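Local coordinates for SLH domain-containing protein (Pseudoflavonifractor capillosus, PDB 4OJU) that is of unknown function but, as a leucine-rich-repeat protein of the BspA type, probably binds other proteins and also carries magnesium ions, at residues G81-A84 with F85-C88. Residues are numbered along the deposited sequence; the frame is centred on the assembly and turned at random. Where two conformers were deposited one is given.
Sequences GRLA and FAYC
With CG of L83 set anti to its carbonyl carbon (chi1 -67°), a chi2 of 166° sends CD1 outward along the extended chain and turns the other methyl, CD2, onto A86 and toward Y87. CD2 meets the A86 methyl carbon CB at 3.4 Å, a close methyl-to-methyl approach, while the Y87 ring comes to the same methyl obliquely, CE2 lying 4.2 Å from L83 CD2. The backbone folds through three successive beta turns: type II from G81 to A84, type I from L83 to A86 and type II from F85 to C88. A weak but nearly straight hydrogen bond closes the middle one, A86 N to L83 O at 3.2 Å (172° at the hydrogen). F85 takes the same first torsion as L83, yet its CB departs from the 81-84 segment, and CD2 of its ring lies 3.9 Å from A84 CB. That ring stacks on F63 and meets F108 with nearly parallel planes, joining the ladder of phenylalanines inside the repeat solenoid. Replacing F85 by alanine is likely to leave F63 and F108 without the ring they meet, and A84 CB without its aromatic neighbour. L83 and Y87 serve the subunit contact: Y87 OH is hydrogen-bonded to Y87 OH of the second subunit, its ring takes a cation-pi contact from R82 of that subunit, and L83 packs on Y87 there. One short loop between strands 79-80 and 93-95 thus sends a phenylalanine into the core and a leucine and tyrosine into a mixed interface, where apolar packing, a hydroxyl pair and arginine contacts combine.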
ATOM      1  N   GLY A  81      10.872 -17.245  -5.674  1.00 19.69           N
ATOM      2  CA  GLY A  81      11.324 -16.987  -4.319  1.00 19.70           C
ATOM      3  C   GLY A  81      11.089 -15.580  -3.814  1.00 21.47           C
ATOM      4  O   GLY A  81      10.722 -14.672  -4.565  1.00 18.68           O
ATOM      5  N   ARG A  82      11.347 -15.410  -2.531  1.00 18.08           N
ATOM      6  CA  ARG A  82      11.196 -14.151  -1.816  1.00 18.98           C
ATOM      7  C   ARG A  82      12.057 -13.050  -2.454  1.00 22.67           C
ATOM      8  O   ARG A  82      13.232 -13.278  -2.717  1.00 21.88           O
ATOM      9  CB  ARG A  82      11.594 -14.376  -0.346  1.00 19.05           C
ATOM     10  CG  ARG A  82      11.613 -13.106   0.489  1.00 22.87           C
ATOM     11  CD  ARG A  82      11.973 -13.405   1.937  1.00 25.62           C
ATOM     12  NE  ARG A  82      12.022 -12.152   2.699  1.00 25.39           N
ATOM     13  CZ  ARG A  82      13.135 -11.461   2.921  1.00 39.72           C
ATOM     14  NH1 ARG A  82      14.306 -11.911   2.480  1.00 24.38           N
ATOM     15  NH2 ARG A  82      13.091 -10.323   3.601  1.00 28.69           N
ATOM     16  N   LEU A  83      11.473 -11.872  -2.738  1.00 19.79           N
ATOM     17  CA  LEU A  83      12.204 -10.739  -3.333  1.00 19.37           C
ATOM     18  C   LEU A  83      12.949 -11.116  -4.630  1.00 22.66           C
ATOM     19  O   LEU A  83      13.894 -10.437  -4.972  1.00 23.07           O
ATOM     20  CB  LEU A  83      13.216 -10.171  -2.295  1.00 19.50           C
ATOM     21  CG  LEU A  83      12.621  -9.516  -1.067  1.00 23.71           C
ATOM     22  CD1 LEU A  83      13.665  -9.311   0.020  1.00 24.45           C
ATOM     23  CD2 LEU A  83      12.038  -8.158  -1.413  1.00 23.83           C
ATOM     24  N   ALA A  84      12.526 -12.159  -5.358  1.00 19.24           N
ATOM     25  CA  ALA A  84      13.249 -12.615  -6.563  1.00 19.63           C
ATOM     26  C   ALA A  84      13.447 -11.497  -7.579  1.00 23.82           C
ATOM     27  O   ALA A  84      14.526 -11.374  -8.140  1.00 22.96           O
ATOM     28  CB  ALA A  84      12.518 -13.781  -7.220  1.00 20.15           C
ATOM     29  N   PHE A  85      12.412 -10.663  -7.801  1.00 20.90           N
ATOM     30  CA  PHE A  85      12.501  -9.556  -8.758  1.00 21.06           C
ATOM     31  C   PHE A  85      12.284  -8.202  -8.083  1.00 25.17           C
ATOM     32  O   PHE A  85      11.868  -7.246  -8.741  1.00 26.45           O
ATOM     33  CB  PHE A  85      11.463  -9.736  -9.871  1.00 21.48           C
ATOM     34  CG  PHE A  85      11.675 -10.977 -10.688  1.00 21.68           C
ATOM     35  CD1 PHE A  85      12.540 -10.972 -11.774  1.00 23.67           C
ATOM     36  CD2 PHE A  85      11.011 -12.157 -10.371  1.00 21.21           C
ATOM     37  CE1 PHE A  85      12.730 -12.120 -12.533  1.00 23.23           C
ATOM     38  CE2 PHE A  85      11.191 -13.302 -11.141  1.00 23.17           C
ATOM     39  CZ  PHE A  85      12.079 -13.287 -12.194  1.00 21.93           C
ATOM     40  N   ALA A  86      12.564  -8.107  -6.800  1.00 19.45           N
ATOM     41  CA  ALA A  86      12.301  -6.860  -6.105  1.00 19.70           C
ATOM     42  C   ALA A  86      13.253  -5.739  -6.486  1.00 24.40           C
ATOM     43  O   ALA A  86      14.419  -5.998  -6.810  1.00 24.82           O
ATOM     44  CB  ALA A  86      12.370  -7.099  -4.614  1.00 20.30           C
ATOM     45  N   TYR A  87      12.758  -4.488  -6.409  0.50 20.66           N
ATOM     46  CA  TYR A  87      13.473  -3.233  -6.667  0.50 21.26           C
ATOM     47  C   TYR A  87      14.021  -3.165  -8.098  0.50 25.22           C
ATOM     48  O   TYR A  87      15.023  -2.491  -8.348  0.50 25.34           O
ATOM     49  CB  TYR A  87      14.582  -2.980  -5.610  0.50 22.35           C
ATOM     50  CG  TYR A  87      14.066  -3.148  -4.198  0.50 22.36           C
ATOM     51  CD1 TYR A  87      13.219  -2.201  -3.626  0.50 23.92           C
ATOM     52  CD2 TYR A  87      14.377  -4.279  -3.452  0.50 22.80           C
ATOM     53  CE1 TYR A  87      12.681  -2.384  -2.351  0.50 21.92           C
ATOM     54  CE2 TYR A  87      13.865  -4.460  -2.165  0.50 23.12           C
ATOM     55  CZ  TYR A  87      13.003  -3.520  -1.627  0.50 27.10           C
ATOM     56  OH  TYR A  87      12.503  -3.694  -0.362  0.50 25.48           O
ATOM     57  N   CYS A  88      13.315  -3.808  -9.040  1.00 22.20           N
ATOM     58  CA  CYS A  88      13.658  -3.786 -10.474  1.00 23.63           C
ATOM     59  C   CYS A  88      12.856  -2.661 -11.096  1.00 27.46           C
ATOM     60  O   CYS A  88      11.738  -2.850 -11.557  1.00 26.59           O
ATOM     61  CB  CYS A  88      13.389  -5.133 -11.135  1.00 22.54           C
ATOM     62  SG  CYS A  88      14.553  -6.425 -10.638  1.00 25.52           S
TER